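Local coordinates for encapsidation protein (Bacillus phage phi29, PDB 5HD9), which serves as the ATPase of the motor that packages the viral DNA, probably coupling ATP hydrolysis to DNA translocation, at residues W91-S96 with N104-V109; S110-D115 with V148-L153; V49-P54 with N125-E130. One frame throughout, in Å; residues are numbered along the deposited sequence.

Contact 2 pairs two neighbouring strands of this P-loop NTPase sheet, while contacts 1 and 3 join the ends of strands 87-94 and 45-50 to loops. Running from the N terminus, strand 45-50 leads into 49-54, where contact 3 opens. Contact 1 lies nested inside the loop that contact 3 closes: the end of strand 87-94 meets 104-109, which leads straight into strand 109-115. Contact 2 opens on that strand, after contact 1 has closed. Segment 125-130 then closes contact 3, and 148-153 closes contact 2, so these two cross along the chain. Strand 45-50 lies between strands 87-94 and 109-115; Leu95 N meets Arg50 O on one flank and Val49 N meets Val113 O on the other.

Contact 1 (W91-S96 with N104-V109); sequences WAIPLS and NAYPNV
An edge-to-face aromatic pair, Trp91 with Tyr106, joins strand 87-94 of the sheet to the loop that runs into strand 109-115. The Tyr106 ring turns its CD1-CE1 edge to one face of the indole; its centroid lies 4.7 Å from that of the five-membered ring, and the planes stand at 66°. CD1 of Tyr106 sits over the indole, 3.6 Å from Trp91 CD2. Tyr106 CG stands beside its own backbone N (chi1 -56°), which lays the phenol back along the loop toward strand 87-94. Round the six-membered part of the indole the loop backbone and two more side chains close in: Ala105 O approaches Trp91 CZ2 at 3.4 Å, Pro107 CD meets CH2 at 3.8 Å, and Val109 CG2 reaches CZ3 at 3.5 Å. Farther along the strand, Ile93 CD1 comes within 3.7 Å of the phenol oxygen Tyr106 OH. That hydroxyl has its hydrogen bond with Glu101 O, at the end of helix 98-101, which fixes the polar end of the ring. Trp91 and Ile93 also lean on Ile47 of the adjacent strand 45-50, while Tyr106 and Val109 pack on Val141 of helix 130-141.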
ATOM      1  N   TRP A  91      -8.258  -7.622   2.346  1.00 11.94           N
ATOM      2  CA  TRP A  91      -8.378  -8.237   1.032  1.00 13.46           C
ATOM      3  C   TRP A  91      -7.109  -8.026   0.220  1.00 13.00           C
ATOM      4  O   TRP A  91      -6.474  -6.975   0.312  1.00 11.41           O
ATOM      5  CB  TRP A  91      -9.556  -7.646   0.252  1.00 15.61           C
ATOM      6  CG  TRP A  91     -10.894  -7.800   0.900  1.00 13.82           C
ATOM      7  CD1 TRP A  91     -11.839  -8.745   0.619  1.00 15.32           C
ATOM      8  CD2 TRP A  91     -11.446  -6.977   1.931  1.00 14.92           C
ATOM      9  NE1 TRP A  91     -12.944  -8.562   1.412  1.00 16.37           N
ATOM     10  CE2 TRP A  91     -12.727  -7.479   2.229  1.00 16.79           C
ATOM     11  CE3 TRP A  91     -10.980  -5.859   2.633  1.00 14.67           C
ATOM     12  CZ2 TRP A  91     -13.546  -6.910   3.196  1.00 17.05           C
ATOM     13  CZ3 TRP A  91     -11.795  -5.294   3.594  1.00 14.20           C
ATOM     14  CH2 TRP A  91     -13.064  -5.820   3.866  1.00 14.21           C
ATOM     15  N   ALA A  92      -6.755  -9.027  -0.580  1.00 13.10           N
ATOM     16  CA  ALA A  92      -5.733  -8.869  -1.609  1.00 13.72           C
ATOM     17  C   ALA A  92      -6.435  -8.719  -2.954  1.00 15.23           C
ATOM     18  O   ALA A  92      -7.222  -9.583  -3.340  1.00 15.04           O
ATOM     19  CB  ALA A  92      -4.784 -10.057  -1.622  1.00 15.84           C
ATOM     20  N   ILE A  93      -6.161  -7.624  -3.656  1.00 15.50           N
ATOM     21  CA  ILE A  93      -6.858  -7.319  -4.904  1.00 15.61           C
ATOM     22  C   ILE A  93      -5.886  -7.086  -6.055  1.00 16.53           C
ATOM     23  O   ILE A  93      -5.012  -6.226  -5.960  1.00 14.85           O
ATOM     24  CB  ILE A  93      -7.764  -6.075  -4.738  1.00 15.71           C
ATOM     25  CG1 ILE A  93      -8.921  -6.417  -3.796  1.00 20.84           C
ATOM     26  CG2 ILE A  93      -8.286  -5.593  -6.097  1.00 14.98           C
ATOM     27  CD1 ILE A  93      -9.937  -5.315  -3.600  1.00 24.46           C
ATOM     28  N   PRO A  94      -6.039  -7.848  -7.154  1.00 17.32           N
ATOM     29  CA  PRO A  94      -5.292  -7.489  -8.359  1.00 18.26           C
ATOM     30  C   PRO A  94      -5.980  -6.320  -9.046  1.00 19.01           C
ATOM     31  O   PRO A  94      -7.155  -6.439  -9.388  1.00 18.12           O
ATOM     32  CB  PRO A  94      -5.350  -8.760  -9.220  1.00 21.32           C
ATOM     33  CG  PRO A  94      -6.098  -9.799  -8.393  1.00 21.34           C
ATOM     34  CD  PRO A  94      -6.882  -9.035  -7.384  1.00 18.31           C
ATOM     35  N   LEU A  95      -5.276  -5.207  -9.228  1.00 18.86           N
ATOM     36  CA  LEU A  95      -5.886  -4.011  -9.799  1.00 19.72           C
ATOM     37  C   LEU A  95      -6.451  -4.291 -11.191  1.00 19.48           C
ATOM     38  O   LEU A  95      -7.404  -3.645 -11.625  1.00 19.41           O
ATOM     39  CB  LEU A  95      -4.866  -2.870  -9.857  1.00 19.29           C
ATOM     40  CG  LEU A  95      -5.394  -1.471 -10.197  1.00 21.63           C
ATOM     41  CD1 LEU A  95      -6.518  -1.043  -9.264  1.00 19.02           C
ATOM     42  CD2 LEU A  95      -4.255  -0.467 -10.140  1.00 23.40           C
ATOM     43  N   SER A  96      -5.873  -5.272 -11.877  1.00 20.99           N
ATOM     44  CA  SER A  96      -6.312  -5.639 -13.221  1.00 24.08           C
ATOM     45  C   SER A  96      -7.765  -6.128 -13.264  1.00 24.07           C
ATOM     46  O   SER A  96      -8.428  -6.006 -14.293  1.00 25.46           O
ATOM     47  CB  SER A  96      -5.395  -6.722 -13.797  1.00 27.16           C
ATOM     48  OG  SER A  96      -5.402  -7.887 -12.989  1.00 25.33           O
ATOM     49  N   ASN A 104     -18.225  -7.362  -4.148  1.00 23.12           N
ATOM     50  CA  ASN A 104     -18.034  -7.737  -2.752  1.00 23.07           C
ATOM     51  C   ASN A 104     -18.208  -6.540  -1.820  1.00 22.12           C
ATOM     52  O   ASN A 104     -18.266  -5.395  -2.274  1.00 22.95           O
ATOM     53  CB  ASN A 104     -16.650  -8.364  -2.561  1.00 24.06           C
ATOM     54  CG  ASN A 104     -16.490  -9.668  -3.323  1.00 26.50           C
ATOM     55  OD1 ASN A 104     -15.693  -9.762  -4.257  1.00 28.62           O
ATOM     56  ND2 ASN A 104     -17.249 -10.685  -2.926  1.00 26.00           N
ATOM     57  N   ALA A 105     -18.287  -6.810  -0.519  1.00 19.42           N
ATOM     58  CA  ALA A 105     -18.476  -5.764   0.483  1.00 20.14           C
ATOM     59  C   ALA A 105     -17.160  -5.401   1.167  1.00 20.24           C
ATOM     60  O   ALA A 105     -16.314  -6.262   1.413  1.00 21.16           O
ATOM     61  CB  ALA A 105     -19.500  -6.204   1.518  1.00 22.77           C
ATOM     62  N   TYR A 106     -17.008  -4.114   1.468  1.00 17.07           N
ATOM     63  CA  TYR A 106     -15.814  -3.579   2.114  1.00 16.83           C
ATOM     64  C   TYR A 106     -16.247  -2.598   3.206  1.00 19.21           C
ATOM     65  O   TYR A 106     -16.262  -1.390   2.983  1.00 17.28           O
ATOM     66  CB  TYR A 106     -14.907  -2.894   1.087  1.00 15.81           C
ATOM     67  CG  TYR A 106     -14.516  -3.797  -0.063  1.00 15.64           C
ATOM     68  CD1 TYR A 106     -13.461  -4.691   0.062  1.00 16.37           C
ATOM     69  CD2 TYR A 106     -15.203  -3.761  -1.267  1.00 17.87           C
ATOM     70  CE1 TYR A 106     -13.100  -5.521  -0.980  1.00 18.23           C
ATOM     71  CE2 TYR A 106     -14.848  -4.591  -2.319  1.00 17.87           C
ATOM     72  CZ  TYR A 106     -13.795  -5.467  -2.167  1.00 18.30           C
ATOM     73  OH  TYR A 106     -13.433  -6.299  -3.204  1.00 17.61           O
ATOM     74  N   PRO A 107     -16.615  -3.121   4.386  1.00 19.27           N
ATOM     75  CA  PRO A 107     -17.300  -2.325   5.414  1.00 19.35           C
ATOM     76  C   PRO A 107     -16.497  -1.181   6.038  1.00 18.37           C
ATOM     77  O   PRO A 107     -17.078  -0.122   6.261  1.00 18.79           O
ATOM     78  CB  PRO A 107     -17.636  -3.369   6.490  1.00 21.44           C
ATOM     79  CG  PRO A 107     -17.646  -4.670   5.768  1.00 22.96           C
ATOM     80  CD  PRO A 107     -16.560  -4.546   4.759  1.00 21.61           C
ATOM     81  N   ASN A 108     -15.213  -1.380   6.329  1.00 16.33           N
ATOM     82  CA  ASN A 108     -14.473  -0.405   7.131  1.00 18.13           C
ATOM     83  C   ASN A 108     -12.993  -0.312   6.772  1.00 16.47           C
ATOM     84  O   ASN A 108     -12.128  -0.385   7.643  1.00 14.15           O
ATOM     85  CB  ASN A 108     -14.626  -0.753   8.615  1.00 22.71           C
ATOM     86  CG  ASN A 108     -14.169   0.367   9.535  1.00 23.46           C
ATOM     87  OD1 ASN A 108     -14.276   1.546   9.200  1.00 19.88           O
ATOM     88  ND2 ASN A 108     -13.654  -0.002  10.702  1.00 24.42           N
ATOM     89  N   VAL A 109     -12.705  -0.141   5.487  1.00 13.60           N
ATOM     90  CA  VAL A 109     -11.328  -0.013   5.022  1.00 14.20           C
ATOM     91  C   VAL A 109     -10.817   1.401   5.286  1.00 13.71           C
ATOM     92  O   VAL A 109     -11.505   2.376   4.997  1.00 12.88           O
ATOM     93  CB  VAL A 109     -11.210  -0.337   3.515  1.00 15.09           C
ATOM     94  CG1 VAL A 109      -9.785  -0.106   3.016  1.00 14.69           C
ATOM     95  CG2 VAL A 109     -11.643  -1.773   3.248  1.00 17.32           C
TER

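Contact 2 (S110-D115 with V148-L153); sequences STIVFD and VRCICL
Ser110 O accepts two hydrogen bonds, from Arg149 N at 3.0 Å and from water 1 at 3.1 Å, at the start of a parallel strand pair. The strands are the two ends of a beta-alpha-beta unit, 109-115 and 149-153 joined through helix 130-141, and their short segments run at 14° to each other. Water 1 lies in the plane of the Arg149 guanidinium, at its edge, where it accepts from NE; it also bonds with Thr111 OG1 and thus bridges both strands where the pairing begins. Beyond it the backbone bonds alternate: Ile112 N to Arg149 O, Ile151 N to Ile112 O (2.7 Å), Phe114 N to Ile151 O and Leu153 N to Phe114 O. On one face Cys150 SG touches Ile112 CG2 at 3.9 Å. The sulfur of Cys152, turned beside its own backbone N (chi1 -55°), lies oblique to the Phe114 ring, 5.2 Å from its centroid. Ile112 and Cys150 carry this face onto Met138 of helix 130-141, whereas Val113 and Ile151 pack on Met31 of helix 26-42. The hydrophobic run Ile112-Phe114 leading to Asp115 is consistent with a Walker B motif, and Asp115 OD2 hydrogen-bonds Ser28 OG of the probable Walker A loop. The other oxygen, Asp115 OD1, lies 3.5 Å from Leu153 CB.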
ATOM      1  N   SER A 110      -9.611   1.508   5.842  1.00 12.61           N
ATOM      2  CA  SER A 110      -8.993   2.814   6.072  1.00 15.89           C
ATOM      3  C   SER A 110      -7.571   2.889   5.516  1.00 15.02           C
ATOM      4  O   SER A 110      -7.004   3.974   5.414  1.00 15.36           O
ATOM      5  CB  SER A 110      -8.982   3.146   7.566  1.00 24.91           C
ATOM      6  OG  SER A 110      -7.948   2.450   8.238  1.00 32.30           O
ATOM      7  N   THR A 111      -6.994   1.746   5.161  1.00 12.79           N
ATOM      8  CA  THR A 111      -5.660   1.725   4.568  1.00 11.82           C
ATOM      9  C   THR A 111      -5.611   0.846   3.325  1.00 13.55           C
ATOM     10  O   THR A 111      -6.110  -0.282   3.327  1.00 13.01           O
ATOM     11  CB  THR A 111      -4.596   1.231   5.574  1.00 11.37           C
ATOM     12  OG1 THR A 111      -4.576   2.094   6.718  1.00 11.10           O
ATOM     13  CG2 THR A 111      -3.213   1.233   4.937  1.00 13.35           C
ATOM     14  N   ILE A 112      -5.009   1.385   2.267  1.00 11.61           N
ATOM     15  CA  ILE A 112      -4.704   0.628   1.060  1.00 11.94           C
ATOM     16  C   ILE A 112      -3.197   0.636   0.841  1.00 12.50           C
ATOM     17  O   ILE A 112      -2.574   1.699   0.838  1.00 12.93           O
ATOM     18  CB  ILE A 112      -5.395   1.213  -0.193  1.00 14.77           C
ATOM     19  CG1 ILE A 112      -6.915   1.208  -0.020  1.00 15.05           C
ATOM     20  CG2 ILE A 112      -4.995   0.423  -1.444  1.00 15.11           C
ATOM     21  CD1 ILE A 112      -7.651   2.087  -1.023  1.00 15.19           C
ATOM     22  N   VAL A 113      -2.619  -0.546   0.657  1.00 11.93           N
ATOM     23  CA  VAL A 113      -1.198  -0.662   0.358  1.00 11.78           C
ATOM     24  C   VAL A 113      -1.008  -1.257  -1.033  1.00 12.16           C
ATOM     25  O   VAL A 113      -1.378  -2.399  -1.298  1.00 12.40           O
ATOM     26  CB  VAL A 113      -0.467  -1.518   1.402  1.00 10.90           C
ATOM     27  CG1 VAL A 113       1.015  -1.631   1.063  1.00 11.65           C
ATOM     28  CG2 VAL A 113      -0.645  -0.908   2.784  1.00 12.06           C
ATOM     29  N   PHE A 114      -0.427  -0.451  -1.915  1.00 12.24           N
ATOM     30  CA  PHE A 114      -0.183  -0.831  -3.297  1.00 12.19           C
ATOM     31  C   PHE A 114       1.314  -1.030  -3.478  1.00 13.84           C
ATOM     32  O   PHE A 114       2.048  -0.077  -3.723  1.00 16.05           O
ATOM     33  CB  PHE A 114      -0.725   0.248  -4.241  1.00 13.69           C
ATOM     34  CG  PHE A 114      -0.669  -0.111  -5.706  1.00 14.48           C
ATOM     35  CD1 PHE A 114      -0.073  -1.284  -6.149  1.00 16.64           C
ATOM     36  CD2 PHE A 114      -1.220   0.744  -6.644  1.00 15.19           C
ATOM     37  CE1 PHE A 114      -0.029  -1.593  -7.501  1.00 18.54           C
ATOM     38  CE2 PHE A 114      -1.178   0.440  -7.996  1.00 18.04           C
ATOM     39  CZ  PHE A 114      -0.582  -0.729  -8.423  1.00 17.18           C
ATOM     40  N   ASP A 115       1.766  -2.272  -3.356  1.00 15.52           N
ATOM     41  CA  ASP A 115       3.191  -2.558  -3.416  1.00 17.48           C
ATOM     42  C   ASP A 115       3.655  -2.715  -4.862  1.00 18.46           C
ATOM     43  O   ASP A 115       2.909  -3.204  -5.715  1.00 18.47           O
ATOM     44  CB  ASP A 115       3.519  -3.813  -2.608  1.00 17.27           C
ATOM     45  CG  ASP A 115       4.992  -3.910  -2.246  1.00 21.94           C
ATOM     46  OD1 ASP A 115       5.759  -2.977  -2.567  1.00 20.67           O
ATOM     47  OD2 ASP A 115       5.384  -4.918  -1.622  1.00 26.77           O
ATOM     48  N   VAL A 148      -7.958   8.104   6.407  1.00 16.48           N
ATOM     49  CA  VAL A 148      -7.786   7.040   5.432  1.00 15.56           C
ATOM     50  C   VAL A 148      -6.553   7.374   4.610  1.00 16.32           C
ATOM     51  O   VAL A 148      -6.193   8.541   4.475  1.00 14.78           O
ATOM     52  CB  VAL A 148      -9.013   6.869   4.507  1.00 17.26           C
ATOM     53  CG1 VAL A 148     -10.256   6.560   5.325  1.00 18.01           C
ATOM     54  CG2 VAL A 148      -9.228   8.109   3.650  1.00 20.39           C
ATOM     55  N   ARG A 149      -5.895   6.360   4.070  1.00 14.32           N
ATOM     56  CA  ARG A 149      -4.726   6.611   3.249  1.00 14.58           C
ATOM     57  C   ARG A 149      -4.399   5.441   2.341  1.00 13.06           C
ATOM     58  O   ARG A 149      -4.549   4.275   2.714  1.00 13.42           O
ATOM     59  CB  ARG A 149      -3.517   6.936   4.128  1.00 17.35           C
ATOM     60  CG  ARG A 149      -2.934   5.744   4.858  1.00 23.87           C
ATOM     61  CD  ARG A 149      -2.302   6.167   6.172  1.00 36.84           C
ATOM     62  NE  ARG A 149      -3.311   6.320   7.222  1.00 41.18           N
ATOM     63  CZ  ARG A 149      -3.525   7.424   7.938  1.00 37.52           C
ATOM     64  NH1 ARG A 149      -2.799   8.528   7.755  1.00 29.20           N
ATOM     65  NH2 ARG A 149      -4.479   7.419   8.858  1.00 39.01           N
ATOM     66  N   CYS A 150      -3.976   5.785   1.132  1.00 11.18           N
ATOM     67  CA  CYS A 150      -3.429   4.828   0.195  1.00 10.77           C
ATOM     68  C   CYS A 150      -1.926   5.040   0.177  1.00 10.97           C
ATOM     69  O   CYS A 150      -1.459   6.172   0.033  1.00 12.78           O
ATOM     70  CB  CYS A 150      -4.033   5.010  -1.197  1.00 13.61           C
ATOM     71  SG  CYS A 150      -3.394   3.857  -2.431  1.00 16.36           S
ATOM     72  N   ILE A 151      -1.177   3.957   0.352  1.00 10.81           N
ATOM     73  CA  ILE A 151       0.278   4.027   0.379  1.00 11.11           C
ATOM     74  C   ILE A 151       0.851   3.126  -0.708  1.00 11.48           C
ATOM     75  O   ILE A 151       0.680   1.908  -0.678  1.00 11.56           O
ATOM     76  CB  ILE A 151       0.835   3.627   1.758  1.00 11.73           C
ATOM     77  CG1 ILE A 151       0.259   4.544   2.842  1.00 15.34           C
ATOM     78  CG2 ILE A 151       2.353   3.722   1.768  1.00 12.53           C
ATOM     79  CD1 ILE A 151       0.140   3.899   4.189  1.00 20.59           C
ATOM     80  N   CYS A 152       1.521   3.747  -1.673  1.00 12.15           N
ATOM     81  CA  CYS A 152       2.112   3.030  -2.795  1.00 12.83           C
ATOM     82  C   CYS A 152       3.616   2.896  -2.591  1.00 13.90           C
ATOM     83  O   CYS A 152       4.291   3.878  -2.290  1.00 14.58           O
ATOM     84  CB  CYS A 152       1.806   3.752  -4.108  1.00 13.74           C
ATOM     85  SG  CYS A 152       0.035   4.024  -4.379  1.00 15.80           S
ATOM     86  N   LEU A 153       4.127   1.677  -2.751  1.00 14.32           N
ATOM     87  CA  LEU A 153       5.537   1.383  -2.512  1.00 15.83           C
ATOM     88  C   LEU A 153       6.242   0.905  -3.777  1.00 18.78           C
ATOM     89  O   LEU A 153       5.655   0.201  -4.601  1.00 17.24           O
ATOM     90  CB  LEU A 153       5.687   0.314  -1.430  1.00 16.00           C
ATOM     91  CG  LEU A 153       4.844   0.437  -0.160  1.00 16.38           C
ATOM     92  CD1 LEU A 153       4.957  -0.847   0.642  1.00 19.82           C
ATOM     93  CD2 LEU A 153       5.282   1.630   0.673  1.00 18.06           C
TER
HETATM   94  O   HOH W   1      -5.166   4.428   7.879  1.00 21.11           O

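Contact 3 (V49-P54 with N125-E130); sequences VRRYKP and NYIPNE
The CA atoms of Arg51 and Ile127 approach to 7.9 Å where the chain leaving strand 45-50 passes a type II beta turn, Ile127 to Glu130, that leads into helix 130-141. Arg51 meets Glu130 side-on in a two-nitrogen salt bridge. NE reaches Glu130 OE2 at 2.8 Å in a nearly straight bond (174°), and NH2 reaches the syn lone pair of OE1 at 2.6 Å. The bend at chi3 (-69°) turns the guanidinium toward the carboxylate, and its plane stands almost perpendicular to the Tyr126 ring, whose edge lies 3.3 Å from NH2 at CD1. Ile127 CD1 packs against Arg51 CG at 3.7 Å, and Ile127 CG1 against Tyr52 CE1 at 3.8 Å. Tyr52 OH donates to Asn125 O at 2.8 Å from above the carbonyl plane, while water 2 bridges Tyr52 OH and Asn125 OD1 in two unusually short bonds. Glu130 OE2 takes a further bond on its anti lone pair from Ile127 N, within the turn. Outside the segments, Arg51 NH2 also bonds Phe117 O, and Glu130 OE1 bonds Tyr163 OH. With four donors shared between its two oxygens, the buried Glu130 carboxylate probably stays ionised, and its rotation is fixed.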
ATOM      1  N   VAL A  49      -2.995  -4.203  -2.566  1.00 10.96           N
ATOM      2  CA  VAL A  49      -3.153  -4.158  -4.012  1.00 11.43           C
ATOM      3  C   VAL A  49      -1.841  -4.488  -4.708  1.00 12.13           C
ATOM      4  O   VAL A  49      -0.775  -3.997  -4.332  1.00 14.41           O
ATOM      5  CB  VAL A  49      -3.644  -2.772  -4.482  1.00 12.76           C
ATOM      6  CG1 VAL A  49      -3.804  -2.732  -6.001  1.00 12.99           C
ATOM      7  CG2 VAL A  49      -4.957  -2.419  -3.801  1.00 14.96           C
ATOM      8  N   ARG A  50      -1.939  -5.348  -5.714  1.00 11.60           N
ATOM      9  CA  ARG A  50      -0.866  -5.564  -6.671  1.00 14.44           C
ATOM     10  C   ARG A  50      -1.478  -5.392  -8.054  1.00 15.21           C
ATOM     11  O   ARG A  50      -2.684  -5.555  -8.219  1.00 17.60           O
ATOM     12  CB  ARG A  50      -0.237  -6.948  -6.498  1.00 16.28           C
ATOM     13  CG  ARG A  50       0.377  -7.182  -5.118  1.00 13.61           C
ATOM     14  CD  ARG A  50       1.574  -6.273  -4.870  1.00 16.26           C
ATOM     15  NE  ARG A  50       2.670  -6.566  -5.793  1.00 16.75           N
ATOM     16  CZ  ARG A  50       3.678  -7.396  -5.535  1.00 19.05           C
ATOM     17  NH1 ARG A  50       3.761  -8.027  -4.369  1.00 17.80           N
ATOM     18  NH2 ARG A  50       4.613  -7.595  -6.452  1.00 19.34           N
ATOM     19  N   ARG A  51      -0.661  -5.045  -9.041  1.00 14.59           N
ATOM     20  CA  ARG A  51      -1.180  -4.721 -10.366  1.00 16.77           C
ATOM     21  C   ARG A  51      -1.796  -5.933 -11.054  1.00 16.62           C
ATOM     22  O   ARG A  51      -2.932  -5.875 -11.532  1.00 19.63           O
ATOM     23  CB  ARG A  51      -0.072  -4.138 -11.241  1.00 18.58           C
ATOM     24  CG  ARG A  51      -0.500  -3.851 -12.669  1.00 19.29           C
ATOM     25  CD  ARG A  51       0.548  -3.039 -13.408  1.00 19.04           C
ATOM     26  NE  ARG A  51       0.628  -1.680 -12.879  1.00 18.74           N
ATOM     27  CZ  ARG A  51       1.525  -1.254 -11.993  1.00 20.22           C
ATOM     28  NH1 ARG A  51       2.465  -2.065 -11.523  1.00 20.44           N
ATOM     29  NH2 ARG A  51       1.483   0.004 -11.577  1.00 19.32           N
ATOM     30  N   TYR A  52      -1.042  -7.028 -11.096  1.00 16.10           N
ATOM     31  CA  TYR A  52      -1.462  -8.223 -11.820  1.00 17.64           C
ATOM     32  C   TYR A  52      -1.572  -9.443 -10.907  1.00 17.26           C
ATOM     33  O   TYR A  52      -0.926  -9.518  -9.863  1.00 19.56           O
ATOM     34  CB  TYR A  52      -0.488  -8.508 -12.965  1.00 18.70           C
ATOM     35  CG  TYR A  52      -0.476  -7.436 -14.032  1.00 19.73           C
ATOM     36  CD1 TYR A  52      -1.644  -7.071 -14.689  1.00 20.56           C
ATOM     37  CD2 TYR A  52       0.705  -6.801 -14.395  1.00 21.75           C
ATOM     38  CE1 TYR A  52      -1.639  -6.095 -15.667  1.00 22.44           C
ATOM     39  CE2 TYR A  52       0.719  -5.823 -15.372  1.00 23.24           C
ATOM     40  CZ  TYR A  52      -0.456  -5.474 -16.005  1.00 23.30           C
ATOM     41  OH  TYR A  52      -0.448  -4.501 -16.979  1.00 25.50           O
ATOM     42  N   LYS A  53      -2.394 -10.398 -11.327  1.00 18.57           N
ATOM     43  CA  LYS A  53      -2.667 -11.607 -10.552  1.00 18.23           C
ATOM     44  C   LYS A  53      -1.433 -12.426 -10.150  1.00 19.79           C
ATOM     45  O   LYS A  53      -1.365 -12.911  -9.021  1.00 18.84           O
ATOM     46  CB  LYS A  53      -3.626 -12.509 -11.334  1.00 18.30           C
ATOM     47  CG  LYS A  53      -5.016 -11.924 -11.484  1.00 18.09           C
ATOM     48  CD  LYS A  53      -5.959 -12.904 -12.154  1.00 21.20           C
ATOM     49  CE  LYS A  53      -7.378 -12.729 -11.646  1.00 24.72           C
ATOM     50  NZ  LYS A  53      -8.356 -13.617 -12.341  1.00 30.09           N
ATOM     51  N   PRO A  54      -0.466 -12.614 -11.066  1.00 21.11           N
ATOM     52  CA  PRO A  54       0.690 -13.428 -10.672  1.00 20.85           C
ATOM     53  C   PRO A  54       1.479 -12.850  -9.502  1.00 20.16           C
ATOM     54  O   PRO A  54       2.180 -13.589  -8.810  1.00 20.19           O
ATOM     55  CB  PRO A  54       1.548 -13.453 -11.943  1.00 23.98           C
ATOM     56  CG  PRO A  54       1.106 -12.263 -12.715  1.00 24.54           C
ATOM     57  CD  PRO A  54      -0.359 -12.191 -12.472  1.00 21.10           C
ATOM     58  N   ASN A 125       4.148  -1.440 -19.079  1.00 50.01           N
ATOM     59  CA  ASN A 125       2.988  -2.307 -19.182  1.00 42.29           C
ATOM     60  C   ASN A 125       2.054  -2.018 -18.010  1.00 35.39           C
ATOM     61  O   ASN A 125       1.769  -2.885 -17.182  1.00 33.16           O
ATOM     62  CB  ASN A 125       3.418  -3.778 -19.208  1.00 44.10           C
ATOM     63  CG  ASN A 125       2.241  -4.739 -19.271  1.00 48.33           C
ATOM     64  OD1 ASN A 125       1.171  -4.400 -19.777  1.00 52.56           O
ATOM     65  ND2 ASN A 125       2.436  -5.946 -18.748  1.00 47.54           N
ATOM     66  N   TYR A 126       1.610  -0.769 -17.930  1.00 33.50           N
ATOM     67  CA  TYR A 126       0.592  -0.382 -16.967  1.00 30.55           C
ATOM     68  C   TYR A 126      -0.773  -0.745 -17.529  1.00 31.95           C
ATOM     69  O   TYR A 126      -0.927  -0.933 -18.737  1.00 33.68           O
ATOM     70  CB  TYR A 126       0.654   1.118 -16.664  1.00 29.37           C
ATOM     71  CG  TYR A 126       1.889   1.555 -15.911  1.00 28.81           C
ATOM     72  CD1 TYR A 126       1.931   1.499 -14.524  1.00 26.16           C
ATOM     73  CD2 TYR A 126       3.004   2.033 -16.583  1.00 31.04           C
ATOM     74  CE1 TYR A 126       3.053   1.903 -13.828  1.00 25.86           C
ATOM     75  CE2 TYR A 126       4.132   2.436 -15.896  1.00 30.75           C
ATOM     76  CZ  TYR A 126       4.150   2.371 -14.518  1.00 28.15           C
ATOM     77  OH  TYR A 126       5.269   2.770 -13.822  1.00 28.10           O
ATOM     78  N   ILE A 127      -1.761  -0.843 -16.652  1.00 31.45           N
ATOM     79  CA  ILE A 127      -3.133  -1.076 -17.077  1.00 33.60           C
ATOM     80  C   ILE A 127      -3.649   0.196 -17.758  1.00 34.56           C
ATOM     81  O   ILE A 127      -3.304   1.300 -17.346  1.00 30.43           O
ATOM     82  CB  ILE A 127      -4.024  -1.470 -15.875  1.00 31.57           C
ATOM     83  CG1 ILE A 127      -3.568  -2.819 -15.310  1.00 30.55           C
ATOM     84  CG2 ILE A 127      -5.489  -1.551 -16.274  1.00 34.14           C
ATOM     85  CD1 ILE A 127      -3.961  -3.052 -13.868  1.00 27.68           C
ATOM     86  N   PRO A 128      -4.443   0.051 -18.833  1.00 36.08           N
ATOM     87  CA  PRO A 128      -5.017   1.264 -19.433  1.00 33.63           C
ATOM     88  C   PRO A 128      -5.903   2.033 -18.454  1.00 30.52           C
ATOM     89  O   PRO A 128      -6.772   1.436 -17.821  1.00 29.00           O
ATOM     90  CB  PRO A 128      -5.839   0.732 -20.618  1.00 37.28           C
ATOM     91  CG  PRO A 128      -5.823  -0.767 -20.513  1.00 37.32           C
ATOM     92  CD  PRO A 128      -4.648  -1.140 -19.675  1.00 37.86           C
ATOM     93  N   ASN A 129      -5.676   3.340 -18.340  1.00 30.52           N
ATOM     94  CA  ASN A 129      -6.389   4.168 -17.372  1.00 30.89           C
ATOM     95  C   ASN A 129      -6.288   3.567 -15.976  1.00 26.55           C
ATOM     96  O   ASN A 129      -7.268   3.520 -15.230  1.00 24.10           O
ATOM     97  CB  ASN A 129      -7.856   4.327 -17.776  1.00 36.61           C
ATOM     98  CG  ASN A 129      -8.017   4.946 -19.150  1.00 45.85           C
ATOM     99  OD1 ASN A 129      -7.732   4.312 -20.165  1.00 51.40           O
ATOM    100  ND2 ASN A 129      -8.480   6.190 -19.189  1.00 50.17           N
ATOM    101  N   GLU A 130      -5.092   3.100 -15.637  1.00 25.33           N
ATOM    102  CA  GLU A 130      -4.843   2.466 -14.350  1.00 24.85           C
ATOM    103  C   GLU A 130      -5.066   3.424 -13.188  1.00 24.27           C
ATOM    104  O   GLU A 130      -5.583   3.029 -12.147  1.00 19.62           O
ATOM    105  CB  GLU A 130      -3.416   1.921 -14.298  1.00 24.51           C
ATOM    106  CG  GLU A 130      -3.067   1.223 -13.002  1.00 22.47           C
ATOM    107  CD  GLU A 130      -1.633   0.747 -12.977  1.00 23.77           C
ATOM    108  OE1 GLU A 130      -0.926   1.030 -11.985  1.00 21.60           O
ATOM    109  OE2 GLU A 130      -1.211   0.086 -13.950  1.00 27.95           O
TER
HETATM  110  O   HOH W   2      -0.999  -5.532 -19.237  1.00 38.11           O